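Xylose isomerase-like TIM barrel domain-containing protein (Parabacteroides distasonis, PDB 4KW2) is of unknown function but adopts a xylose isomerase-like TIM barrel, a fold shared by sugar isomerases and AP endonucleases. Local coordinates at residues Y71-R82 against E105-I116; E126-E134 against A164-M172. All blocks are in the same frame, centred on the assembly; numbering follows the deposited sequence.

Contact 1 (Y71-R82 against E105-I116)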
loop_
_atom_site.group_PDB
_atom_site.type_symbol
_atom_site.label_atom_id
_atom_site.label_comp_id
_atom_site.label_asym_id
_atom_site.label_seq_id
_atom_site.Cartn_x
_atom_site.Cartn_y
_atom_site.Cartn_z
ATOM N N TYR A 71 -19.188 19.119 -9.703
ATOM C CA TYR A 71 -19.739 19.673 -10.931
ATOM C C TYR A 71 -20.964 20.573 -10.723
ATOM O O TYR A 71 -21.491 21.125 -11.686
ATOM C CB TYR A 71 -20.017 18.565 -11.959
ATOM C CG TYR A 71 -20.902 17.414 -11.505
ATOM C CD1 TYR A 71 -22.090 17.638 -10.813
ATOM C CD2 TYR A 71 -20.568 16.099 -11.816
ATOM C CE1 TYR A 71 -22.898 16.588 -10.425
ATOM C CE2 TYR A 71 -21.371 15.043 -11.430
ATOM C CZ TYR A 71 -22.535 15.296 -10.737
ATOM O OH TYR A 71 -23.352 14.259 -10.360
ATOM N N ASP A 72 -21.394 20.732 -9.473
ATOM C CA ASP A 72 -22.545 21.568 -9.130
ATOM C C ASP A 72 -22.176 23.020 -8.783
ATOM O O ASP A 72 -23.040 23.787 -8.358
ATOM C CB ASP A 72 -23.320 20.937 -7.957
ATOM C CG ASP A 72 -22.507 20.889 -6.661
ATOM O OD1 ASP A 72 -21.290 21.173 -6.676
ATOM O OD2 ASP A 72 -23.088 20.556 -5.614
ATOM N N LEU A 73 -20.911 23.403 -8.945
ATOM C CA LEU A 73 -20.492 24.772 -8.622
ATOM C C LEU A 73 -21.237 25.811 -9.462
ATOM O O LEU A 73 -21.385 25.647 -10.670
ATOM C CB LEU A 73 -18.982 24.958 -8.832
ATOM C CG LEU A 73 -18.042 24.269 -7.850
ATOM C CD1 LEU A 73 -16.599 24.486 -8.280
ATOM C CD2 LEU A 73 -18.260 24.774 -6.433
ATOM N N SER A 74 -21.680 26.887 -8.819
ATOM C CA SER A 74 -22.349 27.986 -9.514
ATOM C C SER A 74 -21.446 28.610 -10.572
ATOM O O SER A 74 -20.225 28.480 -10.517
ATOM C CB SER A 74 -22.761 29.070 -8.518
ATOM O OG SER A 74 -21.619 29.713 -7.969
ATOM N N ASP A 75 -22.055 29.306 -11.523
ATOM C CA ASP A 75 -21.302 30.004 -12.561
ATOM C C ASP A 75 -20.312 30.996 -11.953
ATOM O O ASP A 75 -19.184 31.113 -12.423
ATOM C CB ASP A 75 -22.250 30.726 -13.525
ATOM C CG ASP A 75 -23.057 29.764 -14.392
ATOM O OD1 ASP A 75 -22.555 28.666 -14.734
ATOM O OD2 ASP A 75 -24.202 30.114 -14.741
ATOM N N ASP A 76 -20.739 31.704 -10.911
ATOM C CA ASP A 76 -19.865 32.622 -10.178
ATOM C C ASP A 76 -18.651 31.907 -9.604
ATOM O O ASP A 76 -17.524 32.374 -9.756
ATOM C CB ASP A 76 -20.626 33.300 -9.035
ATOM C CG ASP A 76 -21.542 34.409 -9.512
ATOM O OD1 ASP A 76 -21.655 34.626 -10.738
ATOM O OD2 ASP A 76 -22.153 35.075 -8.650
ATOM N N ASN A 77 -18.889 30.780 -8.940
ATOM C CA ASN A 77 -17.810 29.983 -8.362
ATOM C C ASN A 77 -16.921 29.326 -9.415
ATOM O O ASN A 77 -15.715 29.184 -9.199
ATOM C CB ASN A 77 -18.366 28.930 -7.398
ATOM C CG ASN A 77 -18.711 29.512 -6.035
ATOM O OD1 ASN A 77 -18.172 30.539 -5.626
ATOM N ND2 ASN A 77 -19.609 28.849 -5.324
ATOM N N CYS A 78 -17.514 28.926 -10.539
ATOM C CA CYS A 78 -16.739 28.442 -11.688
ATOM C C CYS A 78 -15.810 29.519 -12.237
ATOM O O CYS A 78 -14.660 29.241 -12.571
ATOM C CB CYS A 78 -17.659 27.954 -12.808
ATOM S SG CYS A 78 -18.412 26.343 -12.493
ATOM N N ALA A 79 -16.307 30.750 -12.325
ATOM C CA ALA A 79 -15.495 31.863 -12.811
ATOM C C ALA A 79 -14.386 32.190 -11.817
ATOM O O ALA A 79 -13.258 32.493 -12.207
ATOM C CB ALA A 79 -16.360 33.091 -13.075
ATOM N N LEU A 80 -14.706 32.116 -10.528
ATOM C CA LEU A 80 -13.709 32.349 -9.493
ATOM C C LEU A 80 -12.640 31.251 -9.502
ATOM O O LEU A 80 -11.451 31.534 -9.344
ATOM C CB LEU A 80 -14.375 32.438 -8.122
ATOM C CG LEU A 80 -13.490 32.837 -6.941
ATOM C CD1 LEU A 80 -12.700 34.107 -7.221
ATOM C CD2 LEU A 80 -14.351 33.004 -5.694
ATOM N N LEU A 81 -13.057 30.008 -9.714
ATOM C CA LEU A 81 -12.108 28.897 -9.776
ATOM C C LEU A 81 -11.139 29.081 -10.949
ATOM O O LEU A 81 -9.935 28.896 -10.793
ATOM C CB LEU A 81 -12.845 27.555 -9.881
ATOM C CG LEU A 81 -11.984 26.287 -9.835
ATOM C CD1 LEU A 81 -11.135 26.266 -8.577
ATOM C CD2 LEU A 81 -12.856 25.043 -9.920
ATOM N N ARG A 82 -11.663 29.464 -12.111
ATOM C CA ARG A 82 -10.814 29.751 -13.267
ATOM C C ARG A 82 -9.798 30.851 -12.955
ATOM O O ARG A 82 -8.613 30.717 -13.268
ATOM C CB ARG A 82 -11.655 30.137 -14.491
ATOM C CG ARG A 82 -12.414 28.970 -15.112
ATOM C CD ARG A 82 -12.889 29.287 -16.528
ATOM N NE ARG A 82 -13.732 30.481 -16.566
ATOM C CZ ARG A 82 -15.041 30.518 -16.299
ATOM N NH1 ARG A 82 -15.717 29.421 -15.960
ATOM N NH2 ARG A 82 -15.686 31.677 -16.361
ATOM N N GLU A 105 -24.736 11.961 -14.423
ATOM C CA GLU A 105 -23.456 12.297 -13.799
ATOM C C GLU A 105 -22.366 12.574 -14.836
ATOM O O GLU A 105 -21.647 13.568 -14.739
ATOM C CB GLU A 105 -23.010 11.179 -12.853
ATOM C CG GLU A 105 -23.872 11.060 -11.598
ATOM C CD GLU A 105 -23.720 9.731 -10.879
ATOM O OE1 GLU A 105 -23.179 8.774 -11.474
ATOM O OE2 GLU A 105 -24.154 9.642 -9.709
ATOM N N TRP A 106 -22.250 11.700 -15.830
ATOM C CA TRP A 106 -21.255 11.893 -16.879
ATOM C C TRP A 106 -21.488 13.224 -17.564
ATOM O O TRP A 106 -20.561 14.016 -17.713
ATOM C CB TRP A 106 -21.286 10.756 -17.903
ATOM C CG TRP A 106 -20.674 9.490 -17.401
ATOM C CD1 TRP A 106 -21.296 8.291 -17.230
ATOM C CD2 TRP A 106 -19.314 9.295 -16.995
ATOM N NE1 TRP A 106 -20.412 7.360 -16.747
ATOM C CE2 TRP A 106 -19.187 7.950 -16.594
ATOM C CE3 TRP A 106 -18.193 10.125 -16.931
ATOM C CZ2 TRP A 106 -17.984 7.416 -16.140
ATOM C CZ3 TRP A 106 -16.997 9.592 -16.480
ATOM C CH2 TRP A 106 -16.903 8.251 -16.092
ATOM N N ASP A 107 -22.737 13.473 -17.950
ATOM C CA ASP A 107 -23.103 14.710 -18.636
ATOM C C ASP A 107 -22.689 15.937 -17.829
ATOM O O ASP A 107 -22.036 16.840 -18.355
ATOM C CB ASP A 107 -24.608 14.744 -18.909
ATOM C CG ASP A 107 -25.011 15.903 -19.792
ATOM O OD1 ASP A 107 -24.529 15.976 -20.944
ATOM O OD2 ASP A 107 -25.813 16.745 -19.335
ATOM N N LYS A 108 -23.057 15.957 -16.551
ATOM C CA LYS A 108 -22.717 17.074 -15.664
ATOM C C LYS A 108 -21.203 17.244 -15.484
ATOM O O LYS A 108 -20.705 18.366 -15.417
ATOM C CB LYS A 108 -23.375 16.889 -14.297
ATOM C CG LYS A 108 -24.886 17.060 -14.287
ATOM C CD LYS A 108 -25.455 16.610 -12.944
ATOM C CE LYS A 108 -26.974 16.630 -12.914
ATOM N NZ LYS A 108 -27.522 17.953 -12.522
ATOM N N PHE A 109 -20.488 16.126 -15.408
ATOM C CA PHE A 109 -19.032 16.119 -15.251
ATOM C C PHE A 109 -18.315 16.726 -16.468
ATOM O O PHE A 109 -17.430 17.577 -16.312
ATOM C CB PHE A 109 -18.563 14.686 -14.992
ATOM C CG PHE A 109 -17.069 14.511 -14.974
ATOM C CD1 PHE A 109 -16.307 14.999 -13.924
ATOM C CD2 PHE A 109 -16.430 13.806 -15.988
ATOM C CE1 PHE A 109 -14.932 14.816 -13.905
ATOM C CE2 PHE A 109 -15.062 13.615 -15.967
ATOM C CZ PHE A 109 -14.311 14.121 -14.926
ATOM N N PHE A 110 -18.708 16.300 -17.668
ATOM C CA PHE A 110 -18.145 16.845 -18.907
ATOM C C PHE A 110 -18.495 18.319 -19.110
ATOM O O PHE A 110 -17.670 19.090 -19.591
ATOM C CB PHE A 110 -18.618 16.044 -20.125
ATOM C CG PHE A 110 -17.757 14.854 -20.439
ATOM C CD1 PHE A 110 -17.876 13.680 -19.707
ATOM C CD2 PHE A 110 -16.833 14.905 -21.469
ATOM C CE1 PHE A 110 -17.086 12.582 -19.992
ATOM C CE2 PHE A 110 -16.038 13.809 -21.762
ATOM C CZ PHE A 110 -16.165 12.647 -21.022
ATOM N N ALA A 111 -19.723 18.703 -18.766
ATOM C CA ALA A 111 -20.135 20.108 -18.843
ATOM C C ALA A 111 -19.281 20.966 -17.917
ATOM O O ALA A 111 -18.835 22.045 -18.295
ATOM C CB ALA A 111 -21.608 20.259 -18.483
ATOM N N PHE A 112 -19.056 20.473 -16.703
ATOM C CA PHE A 112 -18.239 21.174 -15.716
ATOM C C PHE A 112 -16.784 21.306 -16.169
ATOM O O PHE A 112 -16.213 22.389 -16.121
ATOM C CB PHE A 112 -18.296 20.455 -14.369
ATOM C CG PHE A 112 -17.410 21.065 -13.327
ATOM C CD1 PHE A 112 -17.744 22.275 -12.743
ATOM C CD2 PHE A 112 -16.238 20.432 -12.931
ATOM C CE1 PHE A 112 -16.930 22.844 -11.777
ATOM C CE2 PHE A 112 -15.417 20.998 -11.971
ATOM C CZ PHE A 112 -15.767 22.205 -11.389
ATOM N N ALA A 113 -16.191 20.199 -16.603
ATOM C CA ALA A 113 -14.833 20.212 -17.141
ATOM C C ALA A 113 -14.678 21.281 -18.220
ATOM O O ALA A 113 -13.715 22.047 -18.214
ATOM C CB ALA A 113 -14.466 18.846 -17.696
ATOM N N HIS A 114 -15.631 21.324 -19.142
ATOM C CA HIS A 114 -15.627 22.307 -20.222
ATOM C C HIS A 114 -15.759 23.728 -19.681
ATOM O O HIS A 114 -15.060 24.635 -20.120
ATOM C CB HIS A 114 -16.771 22.019 -21.191
ATOM C CG HIS A 114 -16.903 23.030 -22.287
ATOM N ND1 HIS A 114 -16.147 22.980 -23.438
ATOM C CD2 HIS A 114 -17.700 24.117 -22.405
ATOM C CE1 HIS A 114 -16.474 23.994 -24.219
ATOM N NE2 HIS A 114 -17.412 24.700 -23.616
ATOM N N LYS A 115 -16.657 23.911 -18.722
ATOM C CA LYS A 115 -16.905 25.223 -18.138
ATOM C C LYS A 115 -15.660 25.775 -17.431
ATOM O O LYS A 115 -15.380 26.967 -17.504
ATOM C CB LYS A 115 -18.094 25.146 -17.171
ATOM C CG LYS A 115 -18.624 26.496 -16.711
ATOM C CD LYS A 115 -20.111 26.456 -16.370
ATOM C CE LYS A 115 -20.437 25.480 -15.243
ATOM N NZ LYS A 115 -20.967 24.160 -15.700
ATOM N N ILE A 116 -14.912 24.911 -16.756
ATOM C CA ILE A 116 -13.692 25.329 -16.059
ATOM C C ILE A 116 -12.517 25.467 -17.034
ATOM O O ILE A 116 -11.542 26.157 -16.751
ATOM C CB ILE A 116 -13.353 24.360 -14.906
ATOM C CG1 ILE A 116 -14.485 24.369 -13.871
ATOM C CG2 ILE A 116 -12.035 24.728 -14.235
ATOM C CD1 ILE A 116 -14.780 25.736 -13.274
HETATM O O HOH W 1 -21.180 23.639 -12.460
#
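The Y71 ring lies against K108 of helix 103-116. CH-pi contacts lead here. CB of K108 sits over the centre of the Y71 ring, 3.6 Å from the centroid and 5° off the normal. K108 CD reaches CE1 of the Y71 ring at 3.6 Å. Y71 OH comes within 3.5 Å of E105 CG. Y71 CA stands over one face of the F112 ring, toward its rim, 4.0 Å from the centroid. I116 CG1 of the same helix as F112 covers the opposite face; the F112 ring lies between the two, each offset toward its rim. With chi1 at 55°, CG of Y71 lies between its backbone N and carbonyl carbon, which lays the ring along 105-109. With an alanine here the ring is gone, and K108 CB would probably lose its aromatic partner and a gap open beside F109 CB.

The helices 75-86 and 103-116 are neighbours in the outer layer of an eight-stranded beta/alpha barrel. The axes of 75-82 and 105-116 come within 10.2 Å and cross at -50°. F112 and I116 also meet F95 of the barrel strand 91-98.

Apolar contacts fill the crossing. I116 CD1 packs on C78 CB at 3.7 Å and on L81 CD2. C78 SG approaches the F112 ring obliquely, and L73 CD1 touches F112 CE1.

Polar links are few. R82 NH1 makes a weak hydrogen bond to K115 O at 2.9 Å. One water donates to the carbonyls of Y71 and L73 and accepts weakly from K115 NZ.

Contact 2 (E126-E134 against A164-M172). With SO4 (sulfate ion), chain E.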
loop_
_atom_site.group_PDB
_atom_site.type_symbol
_atom_site.label_atom_id
_atom_site.label_comp_id
_atom_site.label_asym_id
_atom_site.label_seq_id
_atom_site.Cartn_x
_atom_site.Cartn_y
_atom_site.Cartn_z
ATOM N N GLU A 126 -17.289 1.544 -17.347
ATOM C CA GLU A 126 -17.558 0.223 -17.893
ATOM C C GLU A 126 -17.533 0.322 -19.411
ATOM O O GLU A 126 -17.658 1.414 -19.971
ATOM C CB GLU A 126 -18.921 -0.291 -17.425
ATOM C CG GLU A 126 -18.978 -0.646 -15.947
ATOM C CD GLU A 126 -20.389 -0.924 -15.461
ATOM O OE1 GLU A 126 -21.345 -0.326 -16.005
ATOM O OE2 GLU A 126 -20.543 -1.738 -14.527
ATOM N N LEU A 127 -17.384 -0.821 -20.074
ATOM C CA LEU A 127 -17.329 -0.866 -21.535
ATOM C C LEU A 127 -18.629 -0.380 -22.184
ATOM O O LEU A 127 -18.591 0.277 -23.219
ATOM C CB LEU A 127 -16.992 -2.279 -22.018
ATOM C CG LEU A 127 -15.675 -2.887 -21.512
ATOM C CD1 LEU A 127 -15.487 -4.283 -22.089
ATOM C CD2 LEU A 127 -14.471 -2.007 -21.836
ATOM N N ASN A 128 -19.771 -0.677 -21.570
ATOM C CA ASN A 128 -21.065 -0.215 -22.095
ATOM C C ASN A 128 -21.255 1.312 -22.057
ATOM O O ASN A 128 -22.091 1.854 -22.782
ATOM C CB ASN A 128 -22.227 -0.911 -21.370
ATOM C CG ASN A 128 -22.332 -0.523 -19.903
ATOM O OD1 ASN A 128 -22.663 0.615 -19.567
ATOM N ND2 ASN A 128 -22.068 -1.478 -19.020
ATOM N N GLN A 129 -20.486 1.993 -21.210
ATOM C CA GLN A 129 -20.562 3.451 -21.081
ATOM C C GLN A 129 -19.728 4.205 -22.123
ATOM O O GLN A 129 -19.890 5.414 -22.287
ATOM C CB GLN A 129 -20.117 3.882 -19.673
ATOM C CG GLN A 129 -21.111 3.541 -18.572
ATOM C CD GLN A 129 -20.568 3.797 -17.177
ATOM O OE1 GLN A 129 -19.382 3.592 -16.913
ATOM N NE2 GLN A 129 -21.439 4.233 -16.269
ATOM N N LEU A 130 -18.839 3.504 -22.820
ATOM C CA LEU A 130 -17.896 4.156 -23.738
ATOM C C LEU A 130 -18.579 4.924 -24.873
ATOM O O LEU A 130 -18.170 6.043 -25.200
ATOM C CB LEU A 130 -16.910 3.135 -24.315
ATOM C CG LEU A 130 -15.939 2.516 -23.303
ATOM C CD1 LEU A 130 -14.999 1.540 -23.997
ATOM C CD2 LEU A 130 -15.147 3.592 -22.575
ATOM N N ASP A 131 -19.609 4.323 -25.467
ATOM C CA ASP A 131 -20.381 4.983 -26.520
ATOM C C ASP A 131 -20.911 6.335 -26.057
ATOM O O ASP A 131 -20.703 7.350 -26.729
ATOM C CB ASP A 131 -21.543 4.098 -26.988
ATOM C CG ASP A 131 -21.124 3.078 -28.038
ATOM O OD1 ASP A 131 -19.927 2.736 -28.120
ATOM O OD2 ASP A 131 -22.000 2.614 -28.791
ATOM N N TYR A 132 -21.578 6.346 -24.904
ATOM C CA TYR A 132 -22.143 7.576 -24.362
ATOM C C TYR A 132 -21.050 8.587 -24.022
ATOM O O TYR A 132 -21.181 9.783 -24.306
ATOM C CB TYR A 132 -22.986 7.284 -23.120
ATOM C CG TYR A 132 -23.752 8.494 -22.636
ATOM C CD1 TYR A 132 -24.825 9.004 -23.373
ATOM C CD2 TYR A 132 -23.406 9.137 -21.453
ATOM C CE1 TYR A 132 -25.526 10.118 -22.940
ATOM C CE2 TYR A 132 -24.104 10.248 -21.013
ATOM C CZ TYR A 132 -25.162 10.734 -21.759
ATOM O OH TYR A 132 -25.852 11.837 -21.319
ATOM N N ILE A 133 -19.975 8.101 -23.410
ATOM C CA ILE A 133 -18.839 8.945 -23.043
ATOM C C ILE A 133 -18.183 9.560 -24.284
ATOM O O ILE A 133 -17.783 10.724 -24.262
ATOM C CB ILE A 133 -17.811 8.154 -22.199
ATOM C CG1 ILE A 133 -18.377 7.913 -20.797
ATOM C CG2 ILE A 133 -16.482 8.895 -22.105
ATOM C CD1 ILE A 133 -17.629 6.870 -20.002
ATOM N N GLU A 134 -18.080 8.788 -25.363
ATOM C CA GLU A 134 -17.507 9.306 -26.607
ATOM C C GLU A 134 -18.354 10.449 -27.174
ATOM O O GLU A 134 -17.805 11.432 -27.676
ATOM C CB GLU A 134 -17.338 8.196 -27.650
ATOM C CG GLU A 134 -16.556 8.627 -28.890
ATOM C CD GLU A 134 -16.313 7.493 -29.878
ATOM O OE1 GLU A 134 -16.919 6.412 -29.726
ATOM O OE2 GLU A 134 -15.513 7.684 -30.817
ATOM N N ALA A 164 -11.303 -2.030 -27.353
ATOM C CA ALA A 164 -12.371 -1.076 -27.050
ATOM C C ALA A 164 -12.210 0.250 -27.801
ATOM O O ALA A 164 -13.187 0.808 -28.301
ATOM C CB ALA A 164 -12.427 -0.818 -25.553
ATOM N N LEU A 165 -10.977 0.746 -27.876
ATOM C CA LEU A 165 -10.694 2.040 -28.500
ATOM C C LEU A 165 -10.657 2.010 -30.031
ATOM O O LEU A 165 -10.912 3.036 -30.667
ATOM C CB LEU A 165 -9.376 2.614 -27.966
ATOM C CG LEU A 165 -9.417 3.134 -26.527
ATOM C CD1 LEU A 165 -8.023 3.539 -26.071
ATOM C CD2 LEU A 165 -10.388 4.298 -26.391
ATOM N N LYS A 166 -10.336 0.855 -30.617
ATOM C CA LYS A 166 -10.197 0.734 -32.073
ATOM C C LYS A 166 -11.392 1.351 -32.779
ATOM O O LYS A 166 -12.537 1.038 -32.454
ATOM C CB LYS A 166 -10.055 -0.731 -32.498
ATOM N N GLY A 167 -11.125 2.261 -33.712
ATOM C CA GLY A 167 -12.184 2.895 -34.497
ATOM C C GLY A 167 -12.907 4.056 -33.829
ATOM O O GLY A 167 -13.729 4.715 -34.468
ATOM N N ARG A 168 -12.618 4.316 -32.554
ATOM C CA ARG A 168 -13.221 5.450 -31.852
ATOM C C ARG A 168 -12.452 6.732 -32.135
ATOM O O ARG A 168 -11.275 6.693 -32.491
ATOM C CB ARG A 168 -13.266 5.202 -30.343
ATOM C CG ARG A 168 -14.234 4.108 -29.940
ATOM C CD ARG A 168 -14.298 3.943 -28.434
ATOM N NE ARG A 168 -15.184 2.844 -28.070
ATOM C CZ ARG A 168 -16.513 2.917 -28.022
ATOM N NH1 ARG A 168 -17.146 4.051 -28.308
ATOM N NH2 ARG A 168 -17.219 1.845 -27.680
ATOM N N SER A 169 -13.134 7.863 -31.961
ATOM C CA SER A 169 -12.549 9.201 -32.120
ATOM C C SER A 169 -11.161 9.323 -31.479
ATOM O O SER A 169 -10.878 8.655 -30.485
ATOM C CB SER A 169 -13.494 10.253 -31.518
ATOM O OG SER A 169 -12.828 11.471 -31.223
ATOM N N PRO A 170 -10.292 10.185 -32.042
ATOM C CA PRO A 170 -8.968 10.380 -31.437
ATOM C C PRO A 170 -9.012 11.004 -30.031
ATOM O O PRO A 170 -8.018 10.956 -29.307
ATOM C CB PRO A 170 -8.256 11.324 -32.421
ATOM C CG PRO A 170 -9.081 11.322 -33.663
ATOM C CD PRO A 170 -10.481 11.031 -33.234
ATOM N N LEU A 171 -10.150 11.590 -29.662
ATOM C CA LEU A 171 -10.362 12.107 -28.313
ATOM C C LEU A 171 -10.361 10.996 -27.253
ATOM O O LEU A 171 -10.019 11.246 -26.098
ATOM C CB LEU A 171 -11.688 12.873 -28.240
ATOM C CG LEU A 171 -11.841 14.094 -29.148
ATOM C CD1 LEU A 171 -13.305 14.504 -29.231
ATOM C CD2 LEU A 171 -10.976 15.246 -28.659
HETATM N N MSE A 172 -10.750 9.782 -27.647
HETATM C CA MSE A 172 -10.795 8.641 -26.726
HETATM C C MSE A 172 -9.430 8.023 -26.604
HETATM O O MSE A 172 -8.956 7.371 -27.528
HETATM C CB MSE A 172 -11.799 7.597 -27.215
HETATM C CG MSE A 172 -13.215 8.160 -27.320
HETATM SE SE MSE A 172 -13.937 8.538 -25.526
HETATM C CE MSE A 172 -14.494 6.713 -25.028
HETATM S S SO4 E . -7.749 2.898 -34.657
HETATM O O1 SO4 E . -6.695 2.960 -35.694
HETATM O O2 SO4 E . -8.725 3.984 -34.891
HETATM O O3 SO4 E . -8.437 1.590 -34.729
HETATM O O4 SO4 E . -7.133 3.051 -33.319
#
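L127 and A164 face each other at one end of this contact, their CA atoms 7.4 Å apart, and E134 and M172 at the other, 6.7 Å apart; between them 164-172 leaves its helix through a type II turn at L165-R168 and a type I turn at S169-M172.

R168 carries the polar side. Its chain is extended from CG to NE and brings the guanidinium to L130, D131 and E134. R168 NH2 and R168 NH1 both bond to D131 OD1, at 2.9 Å and 3.1 Å, in a salt bridge. A second salt bridge runs from R168 NH1 to E134 OE1 at 2.8 Å, reaching that oxygen on its anti side, 31° out of the carboxylate plane. R168 NE is tied to A164 O within its own segment. All three nitrogens thus have acceptors near the guanidinium plane, which fixes the rotation of the group. L130 CB lies over one face of the R168 guanidinium, toward the rim, 3.6 Å from R168 NH2.

E134 is extended, with CG anti to the backbone N (chi1 -171°). This carries E134 OE2 to the backbone N of S169, 2.6 Å away, met nearly along the C-O axis. The carboxylate therefore holds both the arginine and the turn. S169 OG accepts from L171 N, an ST turn.

Beneath the charges the packing is apolar. M172, a selenomethionine, is bent so that M172 CE reaches L130 CD2 at 4.0 Å, and M172 CG meets E134 CG. L130 CD1 touches A164 CB.

A sulfate, probably from the crystallisation liquor, binds G167 N. The arrangement is a salt-bridge network joining helix 130-140 to the turn that leads from helix 157-165 into strand 172-178 of the TIM barrel.

Both contacts lie in the outer layer of one barrel, about 23 Å apart between centres, and each is partly buried. They share no segment, but they meet: W106 and F110 of 105-116 pack on I133 of 126-134. Helix 103-116 therefore touches both helix 75-86 and helix 130-140. Contact 1 pairs two helices and is mainly apolar, with buried F112, I116, C78 and L81 inside and K108, K115 and R82 at its rim. Contact 2 joins a helix to a turn before a strand. It sets a salt-bridge network with exposed D131 above an apolar layer of buried L130, I133 and M172. Each contact also touches the second subunit, through Y71, E105 and F109 in contact 1 and E126 and Q129 in contact 2.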